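Local structure of FLAP endonuclease-1 protein (Methanocaldococcus jannaschii, 1A76) at residues K23-G28 / G164-V169; T74-F79 / G143-E148; R183-L188 / P195-L200. The protein cuts 5'-flap structures in DNA during replication and repair, acting as a magnesium-dependent flap endonuclease and 5'-3' exonuclease. One frame throughout, in Å; residues are numbered along the deposited sequence.

Contact 1: K23-G28 / G164-V169; sequences KVAIDG and GDVWAV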
loop_
_atom_site.group_PDB
_atom_site.type_symbol
_atom_site.label_atom_id
_atom_site.label_comp_id
_atom_site.label_asym_id
_atom_site.label_seq_id
_atom_site.Cartn_x
_atom_site.Cartn_y
_atom_site.Cartn_z
ATOM N N LYS A 23 3.859 -11.374 12.249
ATOM C CA LYS A 23 2.563 -10.861 11.832
ATOM C C LYS A 23 2.911 -9.622 11.010
ATOM O O LYS A 23 3.856 -8.901 11.354
ATOM C CB LYS A 23 1.734 -10.446 13.049
ATOM C CG LYS A 23 1.261 -11.610 13.929
ATOM C CD LYS A 23 0.285 -11.112 14.990
ATOM C CE LYS A 23 0.440 -11.869 16.305
ATOM N NZ LYS A 23 -0.811 -11.828 17.121
ATOM N N VAL A 24 2.184 -9.378 9.922
ATOM C CA VAL A 24 2.464 -8.196 9.098
ATOM C C VAL A 24 1.194 -7.518 8.615
ATOM O O VAL A 24 0.177 -8.172 8.400
ATOM C CB VAL A 24 3.284 -8.540 7.813
ATOM C CG1 VAL A 24 4.743 -8.808 8.170
ATOM C CG2 VAL A 24 2.660 -9.758 7.081
ATOM N N ALA A 25 1.256 -6.203 8.446
ATOM C CA ALA A 25 0.122 -5.459 7.917
ATOM C C ALA A 25 0.512 -5.189 6.465
ATOM O O ALA A 25 1.534 -4.561 6.198
ATOM C CB ALA A 25 -0.071 -4.146 8.676
ATOM N N ILE A 26 -0.276 -5.693 5.528
ATOM C CA ILE A 26 0.031 -5.488 4.121
ATOM C C ILE A 26 -0.603 -4.229 3.538
ATOM O O ILE A 26 -1.805 -4.019 3.670
ATOM C CB ILE A 26 -0.441 -6.669 3.254
ATOM C CG1 ILE A 26 0.312 -7.941 3.633
ATOM C CG2 ILE A 26 -0.184 -6.349 1.771
ATOM C CD1 ILE A 26 -0.302 -9.184 3.074
ATOM N N ASP A 27 0.210 -3.392 2.896
ATOM C CA ASP A 27 -0.316 -2.198 2.247
ATOM C C ASP A 27 -1.061 -2.735 1.019
ATOM O O ASP A 27 -0.453 -3.028 -0.019
ATOM C CB ASP A 27 0.813 -1.268 1.810
ATOM C CG ASP A 27 0.294 -0.021 1.118
ATOM O OD1 ASP A 27 -0.773 -0.087 0.468
ATOM O OD2 ASP A 27 0.953 1.027 1.223
ATOM N N GLY A 28 -2.375 -2.876 1.171
ATOM C CA GLY A 28 -3.231 -3.415 0.131
ATOM C C GLY A 28 -3.152 -2.832 -1.262
ATOM O O GLY A 28 -2.948 -3.562 -2.221
ATOM N N GLY A 164 2.445 -2.456 17.841
ATOM C CA GLY A 164 2.924 -3.792 18.163
ATOM C C GLY A 164 1.959 -4.905 17.802
ATOM O O GLY A 164 2.179 -6.066 18.155
ATOM N N ASP A 165 0.881 -4.563 17.103
ATOM C CA ASP A 165 -0.093 -5.564 16.697
ATOM C C ASP A 165 0.497 -6.416 15.573
ATOM O O ASP A 165 0.127 -7.580 15.395
ATOM C CB ASP A 165 -1.382 -4.883 16.244
ATOM C CG ASP A 165 -2.250 -4.456 17.414
ATOM O OD1 ASP A 165 -1.903 -4.781 18.576
ATOM O OD2 ASP A 165 -3.274 -3.794 17.174
ATOM N N VAL A 166 1.412 -5.819 14.810
ATOM C CA VAL A 166 2.096 -6.519 13.728
ATOM C C VAL A 166 3.560 -6.110 13.799
ATOM O O VAL A 166 3.891 -5.037 14.308
ATOM C CB VAL A 166 1.534 -6.141 12.330
ATOM C CG1 VAL A 166 0.115 -6.657 12.188
ATOM C CG2 VAL A 166 1.598 -4.627 12.128
ATOM N N TRP A 167 4.430 -6.963 13.269
ATOM C CA TRP A 167 5.867 -6.722 13.293
ATOM C C TRP A 167 6.348 -5.692 12.269
ATOM O O TRP A 167 7.308 -4.956 12.515
ATOM C CB TRP A 167 6.590 -8.037 13.051
ATOM C CG TRP A 167 8.061 -7.975 13.294
ATOM C CD1 TRP A 167 8.694 -7.765 14.490
ATOM C CD2 TRP A 167 9.090 -8.172 12.324
ATOM N NE1 TRP A 167 10.062 -7.822 14.322
ATOM C CE2 TRP A 167 10.330 -8.072 13.001
ATOM C CE3 TRP A 167 9.089 -8.425 10.944
ATOM C CZ2 TRP A 167 11.551 -8.218 12.344
ATOM C CZ3 TRP A 167 10.301 -8.567 10.299
ATOM C CH2 TRP A 167 11.517 -8.464 10.999
ATOM N N ALA A 168 5.682 -5.648 11.120
ATOM C CA ALA A 168 6.072 -4.726 10.073
ATOM C C ALA A 168 4.976 -4.483 9.053
ATOM O O ALA A 168 3.929 -5.162 9.036
ATOM C CB ALA A 168 7.328 -5.255 9.356
ATOM N N VAL A 169 5.239 -3.499 8.201
ATOM C CA VAL A 169 4.333 -3.152 7.120
ATOM C C VAL A 169 4.959 -3.745 5.856
ATOM O O VAL A 169 6.156 -3.590 5.609
ATOM C CB VAL A 169 4.213 -1.610 6.968
ATOM C CG1 VAL A 169 3.520 -1.252 5.652
ATOM C CG2 VAL A 169 3.457 -1.033 8.166
#

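Contact 2: T74-F79 / G143-E148; sequences TPIWVF and GIPYVE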
loop_
_atom_site.group_PDB
_atom_site.type_symbol
_atom_site.label_atom_id
_atom_site.label_comp_id
_atom_site.label_asym_id
_atom_site.label_seq_id
_atom_site.Cartn_x
_atom_site.Cartn_y
_atom_site.Cartn_z
ATOM N N THR A 74 1.692 -14.381 9.216
ATOM C CA THR A 74 0.267 -14.077 9.297
ATOM C C THR A 74 0.006 -12.642 8.860
ATOM O O THR A 74 0.379 -11.690 9.554
ATOM C CB THR A 74 -0.246 -14.275 10.730
ATOM O OG1 THR A 74 -0.146 -15.659 11.073
ATOM C CG2 THR A 74 -1.687 -13.835 10.851
ATOM N N PRO A 75 -0.628 -12.468 7.689
ATOM C CA PRO A 75 -0.906 -11.122 7.206
ATOM C C PRO A 75 -2.318 -10.608 7.470
ATOM O O PRO A 75 -3.282 -11.374 7.629
ATOM C CB PRO A 75 -0.641 -11.246 5.711
ATOM C CG PRO A 75 -1.124 -12.676 5.394
ATOM C CD PRO A 75 -1.065 -13.475 6.702
ATOM N N ILE A 76 -2.417 -9.290 7.539
ATOM C CA ILE A 76 -3.693 -8.631 7.692
ATOM C C ILE A 76 -3.615 -7.589 6.580
ATOM O O ILE A 76 -2.648 -6.825 6.499
ATOM C CB ILE A 76 -3.864 -7.962 9.085
ATOM C CG1 ILE A 76 -5.189 -7.200 9.113
ATOM C CG2 ILE A 76 -2.680 -7.046 9.393
ATOM C CD1 ILE A 76 -5.930 -7.276 10.435
ATOM N N TRP A 77 -4.614 -7.589 5.704
ATOM C CA TRP A 77 -4.643 -6.666 4.583
ATOM C C TRP A 77 -5.244 -5.317 4.966
ATOM O O TRP A 77 -6.280 -5.241 5.630
ATOM C CB TRP A 77 -5.432 -7.291 3.423
ATOM C CG TRP A 77 -4.662 -8.353 2.707
ATOM C CD1 TRP A 77 -4.351 -9.604 3.173
ATOM C CD2 TRP A 77 -4.074 -8.252 1.405
ATOM N NE1 TRP A 77 -3.607 -10.279 2.240
ATOM C CE2 TRP A 77 -3.422 -9.477 1.146
ATOM C CE3 TRP A 77 -4.033 -7.243 0.429
ATOM C CZ2 TRP A 77 -2.735 -9.726 -0.053
ATOM C CZ3 TRP A 77 -3.350 -7.486 -0.757
ATOM C CH2 TRP A 77 -2.711 -8.721 -0.990
ATOM N N VAL A 78 -4.581 -4.250 4.547
ATOM C CA VAL A 78 -5.051 -2.909 4.846
ATOM C C VAL A 78 -5.376 -2.152 3.570
ATOM O O VAL A 78 -4.514 -1.938 2.707
ATOM C CB VAL A 78 -4.006 -2.117 5.651
ATOM C CG1 VAL A 78 -4.616 -0.836 6.160
ATOM C CG2 VAL A 78 -3.515 -2.940 6.816
ATOM N N PHE A 79 -6.635 -1.737 3.457
ATOM C CA PHE A 79 -7.077 -1.012 2.286
ATOM C C PHE A 79 -7.282 0.464 2.584
ATOM O O PHE A 79 -7.357 0.863 3.745
ATOM C CB PHE A 79 -8.340 -1.671 1.739
ATOM C CG PHE A 79 -8.095 -3.051 1.186
ATOM C CD1 PHE A 79 -7.662 -3.223 -0.134
ATOM C CD2 PHE A 79 -8.267 -4.179 1.989
ATOM C CE1 PHE A 79 -7.404 -4.496 -0.646
ATOM C CE2 PHE A 79 -8.014 -5.458 1.491
ATOM C CZ PHE A 79 -7.581 -5.620 0.173
ATOM N N GLY A 143 -10.887 -16.248 4.422
ATOM C CA GLY A 143 -10.834 -16.180 5.874
ATOM C C GLY A 143 -9.710 -15.297 6.365
ATOM O O GLY A 143 -9.316 -15.367 7.544
ATOM N N ILE A 144 -9.177 -14.488 5.451
ATOM C CA ILE A 144 -8.062 -13.582 5.747
ATOM C C ILE A 144 -8.618 -12.201 6.111
ATOM O O ILE A 144 -9.334 -11.583 5.324
ATOM C CB ILE A 144 -7.124 -13.409 4.523
ATOM C CG1 ILE A 144 -6.711 -14.779 3.952
ATOM C CG2 ILE A 144 -5.917 -12.558 4.922
ATOM C CD1 ILE A 144 -6.052 -15.715 4.958
ATOM N N PRO A 145 -8.236 -11.677 7.281
ATOM C CA PRO A 145 -8.721 -10.368 7.728
ATOM C C PRO A 145 -8.152 -9.151 7.012
ATOM O O PRO A 145 -6.980 -9.127 6.623
ATOM C CB PRO A 145 -8.376 -10.361 9.212
ATOM C CG PRO A 145 -7.127 -11.189 9.282
ATOM C CD PRO A 145 -7.296 -12.269 8.251
ATOM N N TYR A 146 -8.998 -8.143 6.842
ATOM C CA TYR A 146 -8.584 -6.901 6.217
ATOM C C TYR A 146 -9.175 -5.726 6.969
ATOM O O TYR A 146 -10.126 -5.881 7.727
ATOM C CB TYR A 146 -8.993 -6.843 4.732
ATOM C CG TYR A 146 -10.481 -6.758 4.418
ATOM C CD1 TYR A 146 -11.171 -5.539 4.473
ATOM C CD2 TYR A 146 -11.183 -7.890 3.993
ATOM C CE1 TYR A 146 -12.526 -5.452 4.107
ATOM C CE2 TYR A 146 -12.528 -7.813 3.628
ATOM C CZ TYR A 146 -13.191 -6.598 3.685
ATOM O OH TYR A 146 -14.514 -6.543 3.312
ATOM N N VAL A 147 -8.575 -4.558 6.782
ATOM C CA VAL A 147 -9.042 -3.338 7.412
ATOM C C VAL A 147 -9.250 -2.313 6.321
ATOM O O VAL A 147 -8.519 -2.283 5.337
ATOM C CB VAL A 147 -8.004 -2.724 8.387
ATOM C CG1 VAL A 147 -8.732 -1.895 9.464
ATOM C CG2 VAL A 147 -7.148 -3.789 9.001
ATOM N N GLU A 148 -10.271 -1.489 6.483
ATOM C CA GLU A 148 -10.523 -0.422 5.543
ATOM C C GLU A 148 -10.142 0.805 6.368
ATOM O O GLU A 148 -10.869 1.224 7.266
ATOM C CB GLU A 148 -11.996 -0.429 5.133
ATOM C CG GLU A 148 -12.450 -1.826 4.718
ATOM C CD GLU A 148 -13.887 -1.888 4.244
ATOM O OE1 GLU A 148 -14.114 -1.713 3.029
ATOM O OE2 GLU A 148 -14.787 -2.125 5.083
#

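Contact 3: R183-L188 / P195-L200; sequences RVVRNL and PELIEL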
loop_
_atom_site.group_PDB
_atom_site.type_symbol
_atom_site.label_atom_id
_atom_site.label_comp_id
_atom_site.label_asym_id
_atom_site.label_seq_id
_atom_site.Cartn_x
_atom_site.Cartn_y
_atom_site.Cartn_z
ATOM N N ARG A 183 9.121 -0.867 11.233
ATOM C CA ARG A 183 9.744 -1.742 10.255
ATOM C C ARG A 183 8.922 -1.854 8.987
ATOM O O ARG A 183 7.698 -1.888 9.034
ATOM C CB ARG A 183 9.907 -3.145 10.833
ATOM C CG ARG A 183 11.131 -3.372 11.679
ATOM C CD ARG A 183 11.049 -4.743 12.344
ATOM N NE ARG A 183 11.363 -4.634 13.761
ATOM C CZ ARG A 183 10.467 -4.399 14.716
ATOM N NH1 ARG A 183 9.183 -4.263 14.419
ATOM N NH2 ARG A 183 10.862 -4.317 15.976
ATOM N N VAL A 184 9.620 -1.937 7.859
ATOM C CA VAL A 184 8.998 -2.104 6.556
ATOM C C VAL A 184 9.737 -3.274 5.909
ATOM O O VAL A 184 10.950 -3.416 6.076
ATOM C CB VAL A 184 9.175 -0.847 5.652
ATOM C CG1 VAL A 184 8.839 -1.197 4.201
ATOM C CG2 VAL A 184 8.276 0.283 6.152
ATOM N N VAL A 185 9.005 -4.139 5.215
ATOM C CA VAL A 185 9.643 -5.253 4.524
ATOM C C VAL A 185 9.184 -5.209 3.075
ATOM O O VAL A 185 7.986 -5.254 2.798
ATOM C CB VAL A 185 9.265 -6.609 5.123
ATOM C CG1 VAL A 185 9.998 -7.714 4.356
ATOM C CG2 VAL A 185 9.616 -6.657 6.603
ATOM N N ARG A 186 10.147 -5.092 2.166
ATOM C CA ARG A 186 9.878 -5.027 0.736
ATOM C C ARG A 186 10.210 -6.349 0.055
ATOM O O ARG A 186 10.851 -7.222 0.652
ATOM C CB ARG A 186 10.698 -3.909 0.105
ATOM C CG ARG A 186 10.568 -2.560 0.819
ATOM C CD ARG A 186 10.981 -1.450 -0.129
ATOM N NE ARG A 186 12.188 -1.864 -0.822
ATOM C CZ ARG A 186 12.332 -1.963 -2.137
ATOM N NH1 ARG A 186 11.341 -1.673 -2.957
ATOM N NH2 ARG A 186 13.485 -2.395 -2.621
ATOM N N ASN A 187 9.743 -6.482 -1.188
ATOM C CA ASN A 187 9.946 -7.671 -2.020
ATOM C C ASN A 187 9.327 -8.976 -1.564
ATOM O O ASN A 187 9.950 -10.038 -1.678
ATOM C CB ASN A 187 11.430 -7.891 -2.281
ATOM C CG ASN A 187 12.065 -6.694 -2.924
ATOM O OD1 ASN A 187 11.425 -6.006 -3.712
ATOM N ND2 ASN A 187 13.313 -6.424 -2.585
ATOM N N LEU A 188 8.107 -8.900 -1.042
ATOM C CA LEU A 188 7.377 -10.100 -0.653
ATOM C C LEU A 188 6.260 -10.231 -1.692
ATOM O O LEU A 188 5.951 -11.336 -2.136
ATOM C CB LEU A 188 6.784 -9.978 0.762
ATOM C CG LEU A 188 7.736 -10.159 1.951
ATOM C CD1 LEU A 188 6.953 -10.087 3.264
ATOM C CD2 LEU A 188 8.464 -11.510 1.853
ATOM N N PRO A 195 13.820 -10.469 -0.005
ATOM C CA PRO A 195 13.044 -9.630 0.911
ATOM C C PRO A 195 14.018 -8.628 1.499
ATOM O O PRO A 195 15.187 -8.953 1.711
ATOM C CB PRO A 195 12.539 -10.609 1.964
ATOM C CG PRO A 195 12.555 -11.927 1.292
ATOM C CD PRO A 195 13.692 -11.900 0.306
ATOM N N GLU A 196 13.545 -7.413 1.745
ATOM C CA GLU A 196 14.384 -6.365 2.303
ATOM C C GLU A 196 13.722 -5.704 3.512
ATOM O O GLU A 196 12.581 -5.225 3.441
ATOM C CB GLU A 196 14.677 -5.310 1.237
ATOM C CG GLU A 196 15.139 -3.958 1.797
ATOM C CD GLU A 196 15.489 -2.967 0.696
ATOM O OE1 GLU A 196 16.413 -3.260 -0.083
ATOM O OE2 GLU A 196 14.841 -1.902 0.604
ATOM N N LEU A 197 14.450 -5.679 4.619
ATOM C CA LEU A 197 13.935 -5.078 5.834
ATOM C C LEU A 197 14.570 -3.717 6.095
ATOM O O LEU A 197 15.791 -3.545 5.972
ATOM C CB LEU A 197 14.195 -6.003 7.030
ATOM C CG LEU A 197 13.866 -5.427 8.412
ATOM C CD1 LEU A 197 12.364 -5.377 8.598
ATOM C CD2 LEU A 197 14.522 -6.267 9.490
ATOM N N ILE A 198 13.722 -2.754 6.442
ATOM C CA ILE A 198 14.167 -1.406 6.779
ATOM C C ILE A 198 13.661 -1.146 8.195
ATOM O O ILE A 198 12.455 -1.198 8.449
ATOM C CB ILE A 198 13.573 -0.313 5.840
ATOM C CG1 ILE A 198 13.987 -0.557 4.386
ATOM C CG2 ILE A 198 14.087 1.072 6.273
ATOM C CD1 ILE A 198 12.890 -1.125 3.510
ATOM N N GLU A 199 14.584 -0.906 9.122
ATOM C CA GLU A 199 14.219 -0.609 10.507
ATOM C C GLU A 199 14.384 0.885 10.715
ATOM O O GLU A 199 15.494 1.398 10.614
ATOM C CB GLU A 199 15.126 -1.358 11.499
ATOM C CG GLU A 199 14.472 -1.578 12.861
ATOM C CD GLU A 199 15.468 -1.835 13.985
ATOM O OE1 GLU A 199 16.550 -2.396 13.708
ATOM O OE2 GLU A 199 15.162 -1.480 15.149
ATOM N N LEU A 200 13.284 1.571 11.010
ATOM C CA LEU A 200 13.296 3.027 11.211
ATOM C C LEU A 200 14.344 3.496 12.228
ATOM O O LEU A 200 15.068 4.460 11.980
ATOM C CB LEU A 200 11.904 3.514 11.628
ATOM C CG LEU A 200 11.656 5.033 11.776
ATOM C CD1 LEU A 200 11.873 5.762 10.437
ATOM C CD2 LEU A 200 10.228 5.275 12.275
#

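Contact 1: K23-G28 / G164-V169
Ala25 and Val169 face each other as a parallel bridge, and two backbone bonds fix the offset of the segments: Ala25 N gives its hydrogen to Ala168 O at 2.9 Å (166° at the hydrogen), and Trp167 N reaches Lys23 O at 2.8 Å. The second donor stands 40° above the carbonyl plane, a less regular bond than the first. Within the bridged pair, Val169 CA lies 3.3 Å from Ala25 O as a CA-H...O contact. Ala168 N is buried and has no partner in the model.

Val166 fills the angle between the chains. Its CG1, anti to the carbonyl carbon (chi1 -67°), lies 3.8 Å from Val24 C, while CG2 meets Ala25 CB at 3.9 Å; Ala157 and Ala161 of helix 153-162 pack against the same valine-alanine group. Trp167 touches Lys23 O through CB at 3.3 Å, its indole turned away to cation-pi contacts with Arg183 and Lys22. Lys23 lays CD 3.6 Å from Asp165 O before its ammonium end leads off.

Strand 23-27 ends at Asp27, the N-cap of helix 28-38, whose OD1 accepts from Asn30 N. Asp27 is a predicted magnesium ligand, and its place is consistent with the PIN-like nuclease fold, in which acidic residues gather at the C-terminal ends of the parallel strands.

Contact 2: T74-F79 / G143-E148
Phe79 directs the edge of its ring at the face of Tyr146 in an offset T-shaped pair, centroids 5.7 Å apart and planes at 89°. Its CE2 also lies 3.7 Å from Tyr146 CB, which sits near the plane of the phenylalanine ring. Tyr146 offers that face because its CG lies between the backbone N and the carbonyl carbon (chi1 68°), which carries the phenol end away from strand 74-79. On the same side of the sheet, Trp77 CB meets Tyr146 CB at 3.8 Å, and Trp77 CD1 meets Ile144 CG2 at the same distance. Leu139 of helix 129-142 covers Trp77, Phe79 and Ile144.

Between the two segments the other side is aliphatic: Ile76 passes slantwise over Val147, CG1 to CG2 at 3.9 Å, and its CD1 approaches Pro145 CB at about a right angle.

Three parallel-strand bonds set the register: Trp77 N to Pro145 O, Val147 N to Trp77 O (2.7 Å), and Phe79 N to Val147 O (2.7 Å, 174°). The hydrogen bonds between the segments are thus all main-chain, and their side chains meet through apolar and aromatic contacts; the edge strand of the I-domain is joined to the N-domain without a side-chain charge pair, Glu148 turning instead to a salt bridge with Lys136.

Contact 3: R183-L188 / P195-L200
Glu196 OE2 is gripped by three groups: Arg186 NE at 3.0 Å in a hydrogen-bonded salt bridge, the ammonium of Lys11 and the hydroxyl of Tyr174. The arginine comes from above the carboxylate, 59° out of its plane, whereas the oxygen lies close to the plane of the guanidinium; the guanidinium and carboxylate planes are 52° apart. A bend at chi3 (-44°) turns the arginine alongside the extended glutamate. Its NH1 is held separately by Gln172 O, which limits rotation of the guanidinium. Ile198 CD1 packs 3.8 Å from Arg186 CG and near the guanidinium edge. With a leucine here NE and NH1 would be gone, which would probably leave Glu196 OE2 to Lys11 and Tyr174 and Gln172 O without its guanidinium donor.

Four backbone bonds hold the antiparallel strands, two in each hydrogen-bonded pair, Val184 with Ile198 and Arg186 with Glu196; the shortest runs from Arg186 N to Glu196 O at 2.8 Å.

On the opposite face Leu197 CD1 wedges between Val185 CG2 (3.6 Å) and Arg183 CG (3.9 Å). Arg183 and Glu199 run side by side, CG to CG at 4.0 Å, but Arg183 NE stays 5.1 Å from Glu199 OE2, and Arg183 NH1 bonds to Trp167 O instead. At the turn end, Leu188 CD2 meets Pro195 CG, while Asn187 bonds through ND2 to Met194 O.

Both faces mix charged and apolar side chains, but a salt bridge spans the strands only on the Arg186 side. That face, about 6 Å by side chains of Arg186 and the predicted magnesium ligand Asp173, has a network in which two cationic groups probably stabilise Glu196 as a carboxylate.

All three contacts belong to one mixed sheet. Contacts 1 and 2 are buried and both join the N-domain to the I-domain by parallel pairing; they meet directly where strand 23-27 runs beside 74-79, with Ile26 N bonded to Ile76 O at 2.8 Å. Contact 3 is partly buried, antiparallel and local, a hairpin wholly within the I-domain. It reaches contact 1 through strand 168-170, where Val185 N meets Val169 O at 2.9 Å, but nowhere touches contact 2. The chemistry follows position: aliphatic in the middle of the sheet, aromatic as well as aliphatic at the 146-148 edge, and charged towards the other margin, where contact 3 alone has a salt bridge between its segments.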